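Local coordinates for envelope glycoprotein (Bourbon virus, PDB 5ZKX) that probably drives fusion of the viral and host membranes during entry, as a class III fusion glycoprotein related to baculovirus gp64, here in its postfusion trimeric form, at residues 46-51 / 140-145; 121-126 / 432-437. All blocks are in the same frame, centred on the assembly; numbering follows the deposited sequence.

Contact 1: residues 46-51 / 140-145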
loop_
_atom_site.group_PDB
_atom_site.type_symbol
_atom_site.label_atom_id
_atom_site.label_comp_id
_atom_site.label_asym_id
_atom_site.label_seq_id
_atom_site.Cartn_x
_atom_site.Cartn_y
_atom_site.Cartn_z
ATOM N N ILE A 46 24.028 -10.577 -12.210
ATOM C CA ILE A 46 23.435 -10.255 -13.500
ATOM C C ILE A 46 24.480 -9.526 -14.327
ATOM O O ILE A 46 25.079 -8.550 -13.856
ATOM C CB ILE A 46 22.163 -9.399 -13.357
ATOM C CG1 ILE A 46 21.176 -10.059 -12.397
ATOM C CG2 ILE A 46 21.511 -9.188 -14.715
ATOM C CD1 ILE A 46 19.863 -9.323 -12.292
ATOM N N GLY A 47 24.703 -10.000 -15.539
ATOM C CA GLY A 47 25.640 -9.362 -16.447
ATOM C C GLY A 47 25.070 -9.279 -17.841
ATOM O O GLY A 47 24.474 -10.233 -18.341
ATOM N N TYR A 48 25.245 -8.122 -18.467
ATOM C CA TYR A 48 24.833 -7.937 -19.847
ATOM C C TYR A 48 26.021 -7.489 -20.684
ATOM O O TYR A 48 26.993 -6.927 -20.174
ATOM C CB TYR A 48 23.680 -6.929 -19.966
ATOM C CG TYR A 48 24.029 -5.495 -19.647
ATOM C CD1 TYR A 48 24.458 -4.625 -20.639
ATOM C CD2 TYR A 48 23.896 -5.001 -18.358
ATOM C CE1 TYR A 48 24.765 -3.313 -20.353
ATOM C CE2 TYR A 48 24.198 -3.685 -18.063
ATOM C CZ TYR A 48 24.631 -2.847 -19.064
ATOM O OH TYR A 48 24.933 -1.537 -18.779
ATOM N N ARG A 49 25.932 -7.762 -21.982
ATOM C CA ARG A 49 26.952 -7.346 -22.929
ATOM C C ARG A 49 26.359 -7.374 -24.327
ATOM O O ARG A 49 25.619 -8.297 -24.675
ATOM C CB ARG A 49 28.191 -8.245 -22.866
ATOM C CG ARG A 49 29.223 -7.936 -23.939
ATOM C CD ARG A 49 30.488 -8.745 -23.746
ATOM N NE ARG A 49 30.239 -10.182 -23.787
ATOM C CZ ARG A 49 31.094 -11.091 -23.334
ATOM N NH1 ARG A 49 32.247 -10.705 -22.807
ATOM N NH2 ARG A 49 30.797 -12.382 -23.403
ATOM N N ALA A 50 26.683 -6.353 -25.116
ATOM C CA ALA A 50 26.284 -6.295 -26.513
ATOM C C ALA A 50 27.271 -5.404 -27.253
ATOM O O ALA A 50 28.092 -4.711 -26.646
ATOM C CB ALA A 50 24.852 -5.777 -26.672
ATOM N N TYR A 51 27.181 -5.429 -28.579
ATOM C CA TYR A 51 27.998 -4.549 -29.397
ATOM C C TYR A 51 27.185 -4.025 -30.572
ATOM O O TYR A 51 26.374 -4.746 -31.161
ATOM C CB TYR A 51 29.279 -5.252 -29.888
ATOM C CG TYR A 51 29.089 -6.413 -30.847
ATOM C CD1 TYR A 51 28.959 -6.198 -32.212
ATOM C CD2 TYR A 51 29.083 -7.724 -30.389
ATOM C CE1 TYR A 51 28.801 -7.251 -33.090
ATOM C CE2 TYR A 51 28.928 -8.786 -31.263
ATOM C CZ TYR A 51 28.789 -8.541 -32.613
ATOM O OH TYR A 51 28.632 -9.587 -33.493
ATOM N N SER A 140 31.153 -0.555 -31.298
ATOM C CA SER A 140 31.025 -0.000 -29.957
ATOM C C SER A 140 30.382 -1.028 -29.037
ATOM O O SER A 140 29.410 -1.686 -29.417
ATOM C CB SER A 140 30.193 1.282 -29.968
ATOM O OG SER A 140 30.433 2.060 -28.809
ATOM N N TRP A 141 30.915 -1.153 -27.825
ATOM C CA TRP A 141 30.509 -2.196 -26.893
ATOM C C TRP A 141 29.795 -1.610 -25.682
ATOM O O TRP A 141 30.000 -0.450 -25.312
ATOM C CB TRP A 141 31.717 -3.011 -26.416
ATOM C CG TRP A 141 32.307 -3.881 -27.472
ATOM C CD1 TRP A 141 33.170 -3.503 -28.458
ATOM C CD2 TRP A 141 32.080 -5.284 -27.653
ATOM N NE1 TRP A 141 33.493 -4.582 -29.243
ATOM C CE2 TRP A 141 32.837 -5.688 -28.770
ATOM C CE3 TRP A 141 31.309 -6.237 -26.980
ATOM C CZ2 TRP A 141 32.847 -7.003 -29.228
ATOM C CZ3 TRP A 141 31.319 -7.543 -27.437
ATOM C CH2 TRP A 141 32.083 -7.913 -28.549
ATOM N N ARG A 142 28.948 -2.435 -25.070
ATOM C CA ARG A 142 28.295 -2.112 -23.812
ATOM C C ARG A 142 28.365 -3.333 -22.907
ATOM O O ARG A 142 28.353 -4.473 -23.378
ATOM C CB ARG A 142 26.833 -1.679 -24.015
ATOM C CG ARG A 142 25.863 -2.830 -24.267
ATOM C CD ARG A 142 24.493 -2.329 -24.696
ATOM N NE ARG A 142 23.966 -1.307 -23.795
ATOM C CZ ARG A 142 22.989 -1.517 -22.918
ATOM N NH1 ARG A 142 22.426 -2.713 -22.821
ATOM N NH2 ARG A 142 22.574 -0.530 -22.139
ATOM N N CYS A 143 28.463 -3.089 -21.602
ATOM C CA CYS A 143 28.487 -4.184 -20.642
ATOM C C CYS A 143 28.186 -3.646 -19.252
ATOM O O CYS A 143 28.393 -2.466 -18.957
ATOM C CB CYS A 143 29.832 -4.919 -20.650
ATOM S SG CYS A 143 31.230 -3.957 -20.042
ATOM N N GLY A 144 27.701 -4.539 -18.400
ATOM C CA GLY A 144 27.427 -4.197 -17.019
ATOM C C GLY A 144 27.296 -5.453 -16.193
ATOM O O GLY A 144 27.074 -6.546 -16.722
ATOM N N VAL A 145 27.442 -5.285 -14.878
ATOM C CA VAL A 145 27.373 -6.398 -13.939
ATOM C C VAL A 145 26.892 -5.866 -12.596
ATOM O O VAL A 145 27.080 -4.689 -12.271
ATOM C CB VAL A 145 28.740 -7.116 -13.810
ATOM C CG1 VAL A 145 29.720 -6.277 -12.999
ATOM C CG2 VAL A 145 28.573 -8.508 -13.205
#

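Contact 2: residues 121-126 / 432-437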
loop_
_atom_site.group_PDB
_atom_site.type_symbol
_atom_site.label_atom_id
_atom_site.label_comp_id
_atom_site.label_asym_id
_atom_site.label_seq_id
_atom_site.Cartn_x
_atom_site.Cartn_y
_atom_site.Cartn_z
ATOM N N LYS A 121 30.183 0.458 -19.100
ATOM C CA LYS A 121 30.481 0.851 -20.475
ATOM C C LYS A 121 29.196 0.875 -21.284
ATOM O O LYS A 121 28.512 -0.146 -21.388
ATOM C CB LYS A 121 31.490 -0.114 -21.102
ATOM C CG LYS A 121 31.751 0.116 -22.581
ATOM C CD LYS A 121 32.465 1.435 -22.818
ATOM C CE LYS A 121 32.746 1.643 -24.293
ATOM N NZ LYS A 121 31.492 1.640 -25.095
ATOM N N GLU A 122 28.874 2.032 -21.855
ATOM C CA GLU A 122 27.749 2.179 -22.766
ATOM C C GLU A 122 28.273 2.364 -24.184
ATOM O O GLU A 122 29.298 3.017 -24.395
ATOM C CB GLU A 122 26.867 3.368 -22.374
ATOM C CG GLU A 122 25.534 3.406 -23.103
ATOM C CD GLU A 122 24.785 2.091 -22.999
ATOM O OE1 GLU A 122 24.434 1.692 -21.869
ATOM O OE2 GLU A 122 24.558 1.449 -24.044
ATOM N N LEU A 123 27.569 1.784 -25.152
ATOM C CA LEU A 123 28.021 1.865 -26.530
ATOM C C LEU A 123 27.605 3.190 -27.155
ATOM O O LEU A 123 26.690 3.872 -26.685
ATOM C CB LEU A 123 27.481 0.690 -27.353
ATOM C CG LEU A 123 25.984 0.558 -27.646
ATOM C CD1 LEU A 123 25.580 1.323 -28.894
ATOM C CD2 LEU A 123 25.629 -0.905 -27.806
ATOM N N GLU A 124 28.299 3.555 -28.229
ATOM C CA GLU A 124 27.943 4.709 -29.041
ATOM C C GLU A 124 27.483 4.229 -30.409
ATOM O O GLU A 124 28.149 3.402 -31.039
ATOM C CB GLU A 124 29.114 5.680 -29.185
ATOM C CG GLU A 124 28.744 6.959 -29.928
ATOM C CD GLU A 124 29.847 7.994 -29.899
ATOM O OE1 GLU A 124 29.555 9.171 -29.598
ATOM O OE2 GLU A 124 31.008 7.634 -30.178
ATOM N N LYS A 125 26.340 4.746 -30.859
ATOM C CA LYS A 125 25.745 4.342 -32.130
ATOM C C LYS A 125 26.293 5.242 -33.234
ATOM O O LYS A 125 25.655 6.197 -33.681
ATOM C CB LYS A 125 24.226 4.410 -32.042
ATOM C CG LYS A 125 23.492 3.932 -33.280
ATOM C CD LYS A 125 22.083 4.481 -33.299
ATOM C CE LYS A 125 21.298 3.952 -34.480
ATOM N NZ LYS A 125 19.929 4.542 -34.519
ATOM N N ARG A 126 27.506 4.921 -33.685
ATOM C CA ARG A 126 28.217 5.735 -34.662
ATOM C C ARG A 126 28.438 4.958 -35.952
ATOM O O ARG A 126 28.667 3.746 -35.931
ATOM C CB ARG A 126 29.562 6.218 -34.114
ATOM C CG ARG A 126 30.488 5.103 -33.722
ATOM C CD ARG A 126 31.918 5.579 -33.588
ATOM N NE ARG A 126 32.797 4.455 -33.288
ATOM C CZ ARG A 126 33.064 4.025 -32.060
ATOM N NH1 ARG A 126 32.528 4.629 -31.007
ATOM N NH2 ARG A 126 33.873 2.990 -31.886
ATOM N N GLN A 432 16.832 0.759 -20.484
ATOM C CA GLN A 432 16.500 2.157 -20.726
ATOM C C GLN A 432 17.710 2.922 -21.243
ATOM O O GLN A 432 17.572 3.824 -22.078
ATOM C CB GLN A 432 15.959 2.792 -19.444
ATOM C CG GLN A 432 15.483 4.226 -19.607
ATOM C CD GLN A 432 14.400 4.369 -20.657
ATOM O OE1 GLN A 432 14.506 5.195 -21.559
ATOM N NE2 GLN A 432 13.352 3.564 -20.542
ATOM N N ALA A 433 18.904 2.572 -20.764
ATOM C CA ALA A 433 20.117 3.218 -21.252
ATOM C C ALA A 433 20.370 2.874 -22.714
ATOM O O ALA A 433 20.820 3.726 -23.488
ATOM C CB ALA A 433 21.310 2.814 -20.388
ATOM N N LEU A 434 20.085 1.631 -23.109
ATOM C CA LEU A 434 20.220 1.254 -24.511
ATOM C C LEU A 434 19.274 2.064 -25.388
ATOM O O LEU A 434 19.659 2.527 -26.466
ATOM C CB LEU A 434 19.960 -0.241 -24.682
ATOM C CG LEU A 434 20.044 -0.763 -26.117
ATOM C CD1 LEU A 434 21.464 -0.644 -26.639
ATOM C CD2 LEU A 434 19.561 -2.202 -26.196
ATOM N N LEU A 435 18.030 2.246 -24.941
ATOM C CA LEU A 435 17.115 3.123 -25.662
ATOM C C LEU A 435 17.669 4.537 -25.745
ATOM O O LEU A 435 17.609 5.174 -26.802
ATOM C CB LEU A 435 15.747 3.130 -24.982
ATOM C CG LEU A 435 14.856 1.904 -25.185
ATOM C CD1 LEU A 435 13.569 2.060 -24.395
ATOM C CD2 LEU A 435 14.557 1.678 -26.661
ATOM N N ASP A 436 18.224 5.040 -24.640
ATOM C CA ASP A 436 18.702 6.419 -24.614
ATOM C C ASP A 436 19.881 6.622 -25.558
ATOM O O ASP A 436 20.009 7.684 -26.176
ATOM C CB ASP A 436 19.089 6.815 -23.190
ATOM C CG ASP A 436 17.892 7.190 -22.339
ATOM O OD1 ASP A 436 16.746 7.077 -22.826
ATOM O OD2 ASP A 436 18.099 7.600 -21.178
ATOM N N THR A 437 20.753 5.621 -25.686
ATOM C CA THR A 437 21.940 5.781 -26.516
ATOM C C THR A 437 21.669 5.531 -27.995
ATOM O O THR A 437 22.447 5.992 -28.836
ATOM C CB THR A 437 23.063 4.852 -26.034
ATOM O OG1 THR A 437 24.271 5.153 -26.741
ATOM C CG2 THR A 437 22.706 3.396 -26.272
HETATM O O HOH W 1 25.248 6.595 -29.108
#

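Contact 1: residues 46-51 / 140-145
Tyr48 and Gly144, and Ala50 and Arg142, are the hydrogen-bonded pairs of an antiparallel beta ladder between strands 44-58 and 134-148. The two segments run exactly antiparallel, with axes 4.6 Å apart. Each pair is closed by two backbone bonds. Tyr48 N reaches Gly144 O at 3.0 Å, and Arg142 N reaches Ala50 O at 2.9 Å.

Tyr48 and Arg142 share one face of the sheet. The Tyr48 ring lies across the neighbouring strand. Its CG sits between the backbone N and the carbonyl carbon (chi1 69°), which swings the ring over Gly144. Gly144 N lies 3.5 Å above the ring plane, over its centre, and Gly144 CA makes a CH-pi contact with the same ring. Arg142 crosses Tyr48 at about a right angle. Tyr48 CE1 lies over one face of the guanidinium, 3.5 Å from Arg142 NH1, with the two planes 33° apart. Salt bridges to Glu122 and Glu187 and a hydrogen bond from Arg142 NH2 to Ser430 O hold the guanidinium in place. Helix 422-437 touches both side chains.

Arg49, Tyr51, Trp141 and Cys143 point to the other face. Tyr51 CB sits over the centre of the Trp141 six-membered ring, 3.6 Å from its centroid. The two side chains run alongside each other, pointing the same way, and their ring planes meet obliquely at 45°. Arg49 CD runs past Trp141 CZ3 at 4.0 Å, and its guanidinium continues to Lys75 O, Tyr92 O and Glu81. Cys143 is joined to Cys91 by a disulfide.

The two carboxylates thus probably neutralise the buried charge of Arg142 and fix its guanidinium against the Tyr48 ring, while the lack of a side chain at Gly144 lets that ring lie close against the backbone.

Contact 2: residues 121-126 / 432-437
Thr437 meets Leu123 where the loop between strands 116-118 and 126-127 packs against the last turn of helix 422-437. The loop includes an inverse gamma turn centred on Lys125. The contact joins a loop to a helix end and is partly buried.

Direct and water-mediated hydrogen bonds make up the polar part. Thr437 OG1 donates to Leu123 O at 2.7 Å. The donor is tilted 22° from the carbonyl plane. OG1 stands anti to the backbone N of Thr437 (chi1 -172°), which turns the hydroxyl to the loop. A water forms a second link, accepting from Lys125 N at 2.8 Å and donating to Thr437 O at 2.9 Å. Thr437 therefore holds the loop through both its side chain and its backbone carbonyl.

Van der Waals contacts make up the rest. Glu122 and Thr437 approach from opposite directions. The Glu122 chain bends at chi2 (52°), and its OE2 comes to 3.5 Å from Thr437 CG2. Its other oxygen, OE1, lies 3.6 Å from Ala433 CB. The apolar pair Leu123 CD2 and Leu434 CD1 is 4.3 Å apart.

Charged groups tie the loop to its surroundings. Glu122 OE2 makes a salt bridge with Arg142 and takes a weak bond from Leu123 N. The carboxylate is thus steadied beside the helix by partners on the sheet and the loop. Lys125 carries its extended side chain to the trimer interface, where NZ donates to Thr439 O of the second subunit and the side chain packs on Tyr440 of that subunit. Near its base, Lys125 CB passes 4.0 Å from Thr437 O.

How the contacts relate
The centres of the two contacts lie 10 Å apart, on the same side of the chain's centre. Their segments alternate along the chain in the order 46-51, 121-126, 140-145, 432-437. Loop 121-126 lies against strand 134-148: Lys121 NZ is 2.6 Å from Trp141 O, and Ser140 OG is 2.7 Å from Glu124 N, both probable hydrogen bonds. Helix 422-437 touches both contacts. It lies over the Tyr48 and Arg142 face of the sheet and meets the loop at its end. Parts distant in sequence thus come together, and contact 2 reaches on to neighbouring subunits of the postfusion trimer.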